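Local coordinates for protein beta-L-arabinobiosidase (Bacteroides thetaiotaomicron, PDB 5MQR) that probably hydrolyses glycosidic bonds in plant pectin, as a beta-L-arabinobiosidase that also carries a beta-propeller and a helical glycoside hydrolase domain, at residues Q730-W735 with D756-R761; K745-F750 with E779-R784; G828-L833 with M851-L856. All coordinates share one frame; numbering follows the deposited sequence.

From the N terminus, helix 726-737 comes first, then the loop holding 745-750, then helices 754-765 and 768-788. Contact 1 closes a loop of twenty residues between its segments, on helices 726-737 and 754-765. Contact 2 opens inside that loop and ends on helix 768-788, so the two cross along the chain; they touch where Trp735 meets Met747. Contact 3 follows both in series and closes the short turn between helices 820-839 and 843-864. Tyr782 packs from contact 2 against Ala830, Arg852 and Leu856, while Leu759 of contact 1 rests on Ala832. Contacts 1 and 3 join helices, and contact 2 lays the 745-750 loop on helix 768-788, all within the MGH1-like domain.

Contact 1: residues Q730-W735 with D756-R761; sequences QIIHTW and DAVLAR
Ile732 reaches from helix 726-737 with its delta methyl against two side chains of helix 754-765, Val758 and Arg761. Its chain runs outward with CD1 nearly anti to CA (chi2 166°), which carries that methyl to the far end of the residue. From there Ile732 CD1 lies 4.5 Å from Val758 CG2, a loose methyl-to-methyl approach. The backbones stay well apart at this level, Ile732 CA and Val758 CA being 8.7 Å from each other, and the side chains span the interval.

Arg761 meets the same methyl from another direction. With CG roughly anti to the backbone N (chi1 -164°) and the rest of its chain extended, it stretches back toward helix 726-737. Ile732 CD1 is 4.4 Å from Arg761 CD and 4.2 Å from Arg761 NH1, so it meets both the last carbon of the chain and the head group. The guanidinium is turned obliquely to the methyl.

Successive helices packed side by side in this way fit the helical barrel architecture expected of an MGH1-like glycoside hydrolase domain. Helix 768-788 covers the pair, with Phe770 and Met774 against Ile732 and Leu778 against Val758.

In this buried setting the charge of Arg761 is probably balanced by two carboxylates. NH1 forms a salt bridge with Asp729, one residue before 730-735, and NE forms another with Asp765, one turn further along its own helix. Phe770 adds a cation-pi contact. With partners at both NE and NH1, the guanidinium should have little freedom to rotate, and the methyl of Ile732 packs against a group already set in place. The ring of Phe770 also meets that of His733.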
loop_
_atom_site.group_PDB
_atom_site.type_symbol
_atom_site.label_atom_id
_atom_site.label_comp_id
_atom_site.label_asym_id
_atom_site.label_seq_id
_atom_site.Cartn_x
_atom_site.Cartn_y
_atom_site.Cartn_z
ATOM N N GLN A 730 11.601 14.597 -30.074
ATOM C CA GLN A 730 11.359 15.539 -31.158
ATOM C C GLN A 730 11.732 16.977 -30.808
ATOM O O GLN A 730 12.354 17.664 -31.624
ATOM C CB GLN A 730 9.899 15.439 -31.639
ATOM C CG GLN A 730 9.637 14.135 -32.393
ATOM C CD GLN A 730 8.232 13.995 -32.945
ATOM O OE1 GLN A 730 7.619 14.971 -33.425
ATOM N NE2 GLN A 730 7.709 12.781 -32.891
ATOM N N ILE A 731 11.372 17.412 -29.596
ATOM C CA ILE A 731 11.716 18.744 -29.091
ATOM C C ILE A 731 13.205 19.014 -29.183
ATOM O O ILE A 731 13.606 20.071 -29.650
ATOM C CB ILE A 731 11.238 18.957 -27.636
ATOM C CG1 ILE A 731 9.718 19.150 -27.605
ATOM C CG2 ILE A 731 11.901 20.167 -26.990
ATOM C CD1 ILE A 731 9.098 18.778 -26.262
ATOM N N ILE A 732 14.000 18.070 -28.704
ATOM C CA ILE A 732 15.448 18.131 -28.803
ATOM C C ILE A 732 15.899 18.072 -30.269
ATOM O O ILE A 732 16.674 18.935 -30.702
ATOM C CB ILE A 732 16.118 17.022 -27.946
ATOM C CG1 ILE A 732 15.904 17.345 -26.466
ATOM C CG2 ILE A 732 17.617 16.888 -28.239
ATOM C CD1 ILE A 732 16.204 16.193 -25.551
ATOM N N HIS A 733 15.421 17.096 -31.038
ATOM C CA HIS A 733 15.856 17.005 -32.440
ATOM C C HIS A 733 15.477 18.259 -33.228
ATOM O O HIS A 733 16.229 18.690 -34.075
ATOM C CB HIS A 733 15.350 15.733 -33.125
ATOM C CG HIS A 733 16.026 14.478 -32.643
ATOM N ND1 HIS A 733 15.510 13.216 -32.871
ATOM C CD2 HIS A 733 17.153 14.295 -31.912
ATOM C CE1 HIS A 733 16.296 12.312 -32.310
ATOM N NE2 HIS A 733 17.301 12.941 -31.729
ATOM N N THR A 734 14.346 18.872 -32.900
ATOM C CA THR A 734 13.924 20.113 -33.541
ATOM C C THR A 734 14.950 21.249 -33.319
ATOM O O THR A 734 15.301 21.950 -34.267
ATOM C CB THR A 734 12.535 20.516 -33.029
ATOM O OG1 THR A 734 11.563 19.576 -33.508
ATOM C CG2 THR A 734 12.164 21.909 -33.472
ATOM N N TRP A 735 15.428 21.408 -32.079
ATOM C CA TRP A 735 16.472 22.390 -31.779
ATOM C C TRP A 735 17.754 22.120 -32.553
ATOM O O TRP A 735 18.348 23.068 -33.074
ATOM C CB TRP A 735 16.798 22.486 -30.272
ATOM C CG TRP A 735 15.898 23.373 -29.518
ATOM C CD1 TRP A 735 15.001 23.002 -28.565
ATOM C CD2 TRP A 735 15.779 24.791 -29.652
ATOM N NE1 TRP A 735 14.333 24.098 -28.090
ATOM C CE2 TRP A 735 14.780 25.212 -28.755
ATOM C CE3 TRP A 735 16.417 25.744 -30.441
ATOM C CZ2 TRP A 735 14.418 26.554 -28.616
ATOM C CZ3 TRP A 735 16.048 27.073 -30.312
ATOM C CH2 TRP A 735 15.074 27.464 -29.394
ATOM N N ASP A 756 24.682 19.001 -20.446
ATOM C CA ASP A 756 24.275 18.530 -19.098
ATOM C C ASP A 756 22.834 18.078 -19.062
ATOM O O ASP A 756 22.558 17.055 -18.486
ATOM C CB ASP A 756 24.502 19.589 -18.027
ATOM C CG ASP A 756 23.856 19.255 -16.716
ATOM O OD1 ASP A 756 24.506 18.580 -15.884
ATOM O OD2 ASP A 756 22.698 19.703 -16.522
ATOM N N ALA A 757 21.928 18.844 -19.664
ATOM C CA ALA A 757 20.513 18.485 -19.691
ATOM C C ALA A 757 20.220 17.197 -20.477
ATOM O O ALA A 757 19.390 16.414 -20.051
ATOM C CB ALA A 757 19.660 19.645 -20.210
ATOM N N VAL A 758 20.894 16.979 -21.602
ATOM C CA VAL A 758 20.733 15.739 -22.358
ATOM C C VAL A 758 21.243 14.517 -21.572
ATOM O O VAL A 758 20.578 13.473 -21.577
ATOM C CB VAL A 758 21.372 15.823 -23.765
ATOM C CG1 VAL A 758 21.508 14.442 -24.408
ATOM C CG2 VAL A 758 20.528 16.718 -24.640
ATOM N N LEU A 759 22.389 14.627 -20.907
ATOM C CA LEU A 759 22.816 13.566 -20.016
ATOM C C LEU A 759 21.793 13.365 -18.850
ATOM O O LEU A 759 21.463 12.217 -18.514
ATOM C CB LEU A 759 24.229 13.814 -19.499
ATOM C CG LEU A 759 24.801 12.733 -18.573
ATOM C CD1 LEU A 759 24.879 11.396 -19.298
ATOM C CD2 LEU A 759 26.161 13.146 -18.032
ATOM N N ALA A 760 21.259 14.456 -18.285
ATOM C CA ALA A 760 20.228 14.352 -17.227
ATOM C C ALA A 760 18.989 13.570 -17.708
ATOM O O ALA A 760 18.384 12.817 -16.938
ATOM C CB ALA A 760 19.808 15.729 -16.747
ATOM N N ARG A 761 18.620 13.758 -18.980
ATOM C CA ARG A 761 17.521 13.017 -19.555
ATOM C C ARG A 761 17.850 11.549 -19.587
ATOM O O ARG A 761 17.034 10.743 -19.163
ATOM C CB ARG A 761 17.164 13.473 -20.963
ATOM C CG ARG A 761 15.794 12.970 -21.381
ATOM C CD ARG A 761 15.670 12.791 -22.864
ATOM N NE ARG A 761 14.409 12.135 -23.175
ATOM C CZ ARG A 761 13.955 11.901 -24.399
ATOM N NH1 ARG A 761 14.644 12.267 -25.461
ATOM N NH2 ARG A 761 12.786 11.295 -24.554
#

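Contact 2: residues K745-F750 with E779-R784; sequences KKMDKF and ETEYQR
Met747, a selenomethionine in this crystal, meets helix 768-788 at both ends of its side chain, CB and CE. Its CB lies 3.9 Å from Arg784 NH2, oblique to the guanidinium. Beyond CB the chain leads to SE, which packs against the carbonyl oxygen of Trp735 on helix 726-737. A bend at the last torsion (chi3 78°) then turns the methyl to the acid, Met747 CE coming 3.4 Å from Glu781 OE2. The two side chains cross at about a right angle.

Glu781 is fully extended. Its OE1 bonds to Tyr736 OH and its OE2 to Ser752 and Asn754, so the carboxylate is held at both oxygens and the methyl packs against a well-fixed group.

The 3-10 turn at 745-749, in the connection between helices 726-737 and 754-765, lies here against a third helix of the MGH1-like domain, 768-788.

Arg784 lies across the next residue, with Asp748 N over one face of its guanidinium. Asp748 CA is 3.7 Å from Arg784 NH1, while the carboxylate turns away, Asp748 OD2 remaining 5.7 Å from the same nitrogen. The opposite charges are near each other, but their charged atoms are not in contact.

A water bridges the two segments. It accepts from Arg784 NH2 at 2.9 Å, lying in the plane of the guanidinium at its edge, and sits 2.7 Å from Glu781 OE2. Its link to Met747 O is weak, and with more acceptors nearby than it has protons, it cannot donate to all of them at once.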
loop_
_atom_site.group_PDB
_atom_site.type_symbol
_atom_site.label_atom_id
_atom_site.label_comp_id
_atom_site.label_asym_id
_atom_site.label_seq_id
_atom_site.Cartn_x
_atom_site.Cartn_y
_atom_site.Cartn_z
ATOM N N LYS A 745 19.355 28.566 -35.693
ATOM C CA LYS A 745 20.294 29.674 -35.727
ATOM C C LYS A 745 20.378 30.423 -34.386
ATOM O O LYS A 745 21.466 30.772 -33.943
ATOM C CB LYS A 745 19.839 30.616 -36.849
ATOM C CG LYS A 745 20.715 31.810 -37.178
ATOM C CD LYS A 745 20.377 32.414 -38.572
ATOM C CE LYS A 745 18.866 32.516 -38.928
ATOM N NZ LYS A 745 18.301 31.342 -39.698
ATOM N N LYS A 746 19.232 30.621 -33.724
ATOM C CA LYS A 746 19.172 31.453 -32.510
ATOM C C LYS A 746 19.498 30.734 -31.209
ATOM O O LYS A 746 19.346 31.306 -30.139
ATOM C CB LYS A 746 17.840 32.197 -32.429
ATOM C CG LYS A 746 17.696 33.136 -33.613
ATOM C CD LYS A 746 16.432 33.959 -33.552
ATOM C CE LYS A 746 16.356 34.860 -34.774
ATOM N NZ LYS A 746 15.190 35.776 -34.663
HETATM N N MSE A 747 20.023 29.520 -31.294
HETATM C CA MSE A 747 20.745 28.926 -30.154
HETATM C C MSE A 747 21.937 29.782 -29.752
HETATM O O MSE A 747 22.331 29.788 -28.581
HETATM C CB MSE A 747 21.201 27.496 -30.468
HETATM C CG MSE A 747 19.989 26.581 -30.562
HETATM SE SE MSE A 747 20.444 24.674 -30.632
HETATM C CE MSE A 747 20.764 24.590 -28.696
ATOM N N ASP A 748 22.517 30.522 -30.699
ATOM C CA ASP A 748 23.604 31.422 -30.366
ATOM C C ASP A 748 23.167 32.659 -29.536
ATOM O O ASP A 748 24.021 33.406 -29.104
ATOM C CB ASP A 748 24.477 31.769 -31.615
ATOM C CG ASP A 748 23.784 32.680 -32.643
ATOM O OD1 ASP A 748 22.695 33.255 -32.397
ATOM O OD2 ASP A 748 24.358 32.819 -33.743
ATOM N N LYS A 749 21.868 32.856 -29.296
ATOM C CA LYS A 749 21.382 34.024 -28.570
ATOM C C LYS A 749 21.287 33.817 -27.064
ATOM O O LYS A 749 21.087 34.780 -26.344
ATOM C CB LYS A 749 20.007 34.478 -29.107
ATOM C CG LYS A 749 19.988 34.921 -30.571
ATOM C CD LYS A 749 20.808 36.179 -30.785
ATOM C CE LYS A 749 20.718 36.660 -32.225
ATOM N NZ LYS A 749 21.879 37.553 -32.522
ATOM N N PHE A 750 21.408 32.576 -26.594
ATOM C CA PHE A 750 21.329 32.296 -25.168
ATOM C C PHE A 750 22.324 31.239 -24.718
ATOM O O PHE A 750 22.556 30.240 -25.421
ATOM C CB PHE A 750 19.911 31.865 -24.776
ATOM C CG PHE A 750 18.881 32.945 -24.948
ATOM C CD1 PHE A 750 18.758 33.959 -24.006
ATOM C CD2 PHE A 750 18.064 32.973 -26.063
ATOM C CE1 PHE A 750 17.822 34.978 -24.165
ATOM C CE2 PHE A 750 17.120 33.979 -26.223
ATOM C CZ PHE A 750 17.003 34.985 -25.279
ATOM N N GLU A 779 28.729 18.257 -29.176
ATOM C CA GLU A 779 30.135 18.705 -29.343
ATOM C C GLU A 779 30.210 19.927 -30.221
ATOM O O GLU A 779 30.932 20.863 -29.903
ATOM C CB GLU A 779 31.044 17.625 -29.965
ATOM C CG GLU A 779 31.232 16.385 -29.125
ATOM C CD GLU A 779 31.982 15.291 -29.876
ATOM O OE1 GLU A 779 33.169 15.512 -30.162
ATOM O OE2 GLU A 779 31.376 14.217 -30.156
ATOM N N THR A 780 29.488 19.897 -31.339
ATOM C CA THR A 780 29.392 21.059 -32.212
ATOM C C THR A 780 28.886 22.287 -31.427
ATOM O O THR A 780 29.450 23.371 -31.548
ATOM C CB THR A 780 28.474 20.789 -33.431
ATOM O OG1 THR A 780 28.985 19.672 -34.161
ATOM C CG2 THR A 780 28.376 22.049 -34.375
ATOM N N GLU A 781 27.837 22.103 -30.620
ATOM C CA GLU A 781 27.349 23.197 -29.772
ATOM C C GLU A 781 28.450 23.724 -28.829
ATOM O O GLU A 781 28.693 24.950 -28.771
ATOM C CB GLU A 781 26.131 22.760 -28.964
ATOM C CG GLU A 781 25.569 23.830 -28.046
ATOM C CD GLU A 781 24.357 23.361 -27.264
ATOM O OE1 GLU A 781 24.186 22.132 -27.063
ATOM O OE2 GLU A 781 23.587 24.247 -26.822
ATOM N N TYR A 782 29.090 22.803 -28.099
ATOM C CA TYR A 782 30.118 23.158 -27.121
ATOM C C TYR A 782 31.246 23.969 -27.788
ATOM O O TYR A 782 31.615 25.043 -27.314
ATOM C CB TYR A 782 30.693 21.907 -26.453
ATOM C CG TYR A 782 31.611 22.238 -25.311
ATOM C CD1 TYR A 782 32.917 22.671 -25.538
ATOM C CD2 TYR A 782 31.173 22.144 -23.993
ATOM C CE1 TYR A 782 33.740 23.000 -24.477
ATOM C CE2 TYR A 782 32.002 22.461 -22.934
ATOM C CZ TYR A 782 33.277 22.887 -23.177
ATOM O OH TYR A 782 34.090 23.210 -22.113
ATOM N N GLN A 783 31.769 23.448 -28.891
ATOM C CA GLN A 783 32.897 24.063 -29.579
ATOM C C GLN A 783 32.575 25.486 -30.087
ATOM O O GLN A 783 33.471 26.339 -30.110
ATOM C CB GLN A 783 33.421 23.152 -30.711
ATOM C CG GLN A 783 34.168 21.914 -30.205
ATOM C CD GLN A 783 34.571 20.958 -31.331
ATOM O OE1 GLN A 783 35.359 21.311 -32.209
ATOM N NE2 GLN A 783 34.040 19.746 -31.307
ATOM N N ARG A 784 31.308 25.734 -30.450
ATOM C CA ARG A 784 30.882 27.049 -30.908
ATOM C C ARG A 784 31.009 28.041 -29.754
ATOM O O ARG A 784 31.650 29.081 -29.911
ATOM C CB ARG A 784 29.453 27.030 -31.491
ATOM C CG ARG A 784 28.960 28.413 -31.908
ATOM C CD ARG A 784 27.577 28.415 -32.552
ATOM N NE ARG A 784 26.575 27.598 -31.865
ATOM C CZ ARG A 784 26.012 27.885 -30.687
ATOM N NH1 ARG A 784 26.361 28.960 -29.986
ATOM N NH2 ARG A 784 25.100 27.064 -30.183
HETATM O O HOH W 1 23.604 26.776 -27.660
#

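Contact 3: residues G828-L833 with M851-L856; sequences GNAKAL and MRADTL
Arg852 begins the contact with its CB, which rests 4.0 Å from Ala830 CB. Beyond CB the chain leaves the interface: CG sits beside the backbone N (chi1 -72°), and the extended chain carries the guanidinium to Glu786, with which NE forms a salt bridge. Tyr849 meets the same group in a cation-pi contact.

Ala853 follows at the closest point of the two helices. Its backbone N is 3.8 Å from Ala830 CB, so that methyl packs straight onto the main chain. The methyl of Ala853 returns the fit, CB being 4.0 Å from Ala830 CB and equally near Lys831 N. Lys831 adds its own CB, 4.4 Å from Ala853 CB, and then turns its amine away to a weak bond with Phe894 O. With two alanines at the crossing, the backbones draw close, Ala830 CA and Ala853 CA standing 5.2 Å apart. The short helix axes approach to 8.0 Å and run nearly antiparallel, at 151°.

Helices 820-839 and 843-864, joined by a turn of a few residues, thus make an antiparallel helical hairpin, consistent with the alpha/alpha-barrel architecture expected of this six-hairpin glycosidase family.

Thr855, one turn after Met851, looks to its own helix instead. Its OG1 donates to Met851 O, tilted 32° from the carbonyl plane. Thr855 N reaches that oxygen from the opposite face, giving Met851 O two donors.

Leu856 points back toward 828-833, but its packing falls on Tyr796 and on Tyr782 of helix 768-788, which also lies against Ala830 and Arg852 and covers one flank of the hairpin.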
loop_
_atom_site.group_PDB
_atom_site.type_symbol
_atom_site.label_atom_id
_atom_site.label_comp_id
_atom_site.label_asym_id
_atom_site.label_seq_id
_atom_site.Cartn_x
_atom_site.Cartn_y
_atom_site.Cartn_z
ATOM N N GLY A 828 29.516 22.163 -16.598
ATOM C CA GLY A 828 28.504 21.118 -16.675
ATOM C C GLY A 828 28.458 20.393 -18.011
ATOM O O GLY A 828 28.367 19.155 -18.041
ATOM N N ASN A 829 28.540 21.151 -19.109
ATOM C CA ASN A 829 28.490 20.558 -20.457
ATOM C C ASN A 829 29.717 19.719 -20.730
ATOM O O ASN A 829 29.617 18.610 -21.257
ATOM C CB ASN A 829 28.375 21.620 -21.546
ATOM C CG ASN A 829 27.055 22.347 -21.525
ATOM O OD1 ASN A 829 26.024 21.800 -21.129
ATOM N ND2 ASN A 829 27.080 23.596 -21.974
ATOM N N ALA A 830 30.863 20.259 -20.346
ATOM C CA ALA A 830 32.138 19.548 -20.433
ATOM C C ALA A 830 32.103 18.259 -19.627
ATOM O O ALA A 830 32.454 17.207 -20.138
ATOM C CB ALA A 830 33.279 20.439 -19.972
ATOM N N LYS A 831 31.648 18.332 -18.383
ATOM C CA LYS A 831 31.601 17.150 -17.530
ATOM C C LYS A 831 30.682 16.096 -18.153
ATOM O O LYS A 831 31.017 14.917 -18.182
ATOM C CB LYS A 831 31.083 17.494 -16.133
ATOM C CG LYS A 831 31.737 16.697 -15.014
ATOM C CD LYS A 831 30.800 16.302 -13.879
ATOM C CE LYS A 831 29.928 17.441 -13.335
ATOM N NZ LYS A 831 28.923 16.850 -12.396
ATOM N N ALA A 832 29.535 16.541 -18.661
ATOM C CA ALA A 832 28.540 15.647 -19.248
ATOM C C ALA A 832 29.061 15.015 -20.530
ATOM O O ALA A 832 28.849 13.830 -20.754
ATOM C CB ALA A 832 27.235 16.384 -19.506
ATOM N N LEU A 833 29.742 15.799 -21.360
ATOM C CA LEU A 833 30.311 15.267 -22.586
ATOM C C LEU A 833 31.445 14.278 -22.306
ATOM O O LEU A 833 31.603 13.343 -23.057
ATOM C CB LEU A 833 30.771 16.392 -23.533
ATOM C CG LEU A 833 29.637 17.008 -24.367
ATOM C CD1 LEU A 833 30.016 18.383 -24.876
ATOM C CD2 LEU A 833 29.275 16.113 -25.544
HETATM N N MSE A 851 39.310 17.233 -19.224
HETATM C CA MSE A 851 40.293 18.311 -19.076
HETATM C C MSE A 851 39.664 19.674 -19.098
HETATM O O MSE A 851 40.099 20.547 -18.352
HETATM C CB MSE A 851 41.287 18.361 -20.222
HETATM C CG MSE A 851 42.291 17.229 -20.178
HETATM SE SE MSE A 851 43.511 17.355 -18.640
HETATM C CE MSE A 851 44.219 19.193 -18.823
ATOM N N ARG A 852 38.680 19.879 -19.980
ATOM C CA ARG A 852 37.958 21.162 -20.043
ATOM C C ARG A 852 37.185 21.433 -18.758
ATOM O O ARG A 852 37.137 22.569 -18.284
ATOM C CB ARG A 852 37.000 21.221 -21.226
ATOM C CG ARG A 852 37.694 21.362 -22.560
ATOM C CD ARG A 852 36.669 21.075 -23.624
ATOM N NE ARG A 852 37.054 21.550 -24.938
ATOM C CZ ARG A 852 37.329 20.797 -26.004
ATOM N NH1 ARG A 852 37.314 19.457 -25.970
ATOM N NH2 ARG A 852 37.645 21.409 -27.142
ATOM N N ALA A 853 36.603 20.372 -18.209
ATOM C CA ALA A 853 35.898 20.437 -16.934
ATOM C C ALA A 853 36.853 20.778 -15.783
ATOM O O ALA A 853 36.595 21.723 -15.074
ATOM C CB ALA A 853 35.128 19.149 -16.659
ATOM N N ASP A 854 37.959 20.061 -15.618
ATOM C CA ASP A 854 38.919 20.415 -14.560
ATOM C C ASP A 854 39.395 21.869 -14.714
ATOM O O ASP A 854 39.500 22.591 -13.717
ATOM C CB ASP A 854 40.159 19.512 -14.546
ATOM C CG ASP A 854 39.836 18.048 -14.296
ATOM O OD1 ASP A 854 38.780 17.750 -13.711
ATOM O OD2 ASP A 854 40.658 17.184 -14.709
ATOM N N THR A 855 39.690 22.276 -15.953
ATOM C CA THR A 855 40.156 23.639 -16.249
ATOM C C THR A 855 39.148 24.655 -15.737
ATOM O O THR A 855 39.525 25.549 -15.003
ATOM C CB THR A 855 40.399 23.859 -17.761
ATOM O OG1 THR A 855 41.392 22.942 -18.221
ATOM C CG2 THR A 855 40.873 25.290 -18.064
ATOM N N LEU A 856 37.872 24.478 -16.083
ATOM C CA LEU A 856 36.820 25.444 -15.733
ATOM C C LEU A 856 36.474 25.436 -14.257
ATOM O O LEU A 856 36.214 26.475 -13.673
ATOM C CB LEU A 856 35.554 25.201 -16.548
ATOM C CG LEU A 856 35.673 25.528 -18.034
ATOM C CD1 LEU A 856 34.498 24.960 -18.818
ATOM C CD2 LEU A 856 35.779 27.030 -18.254
#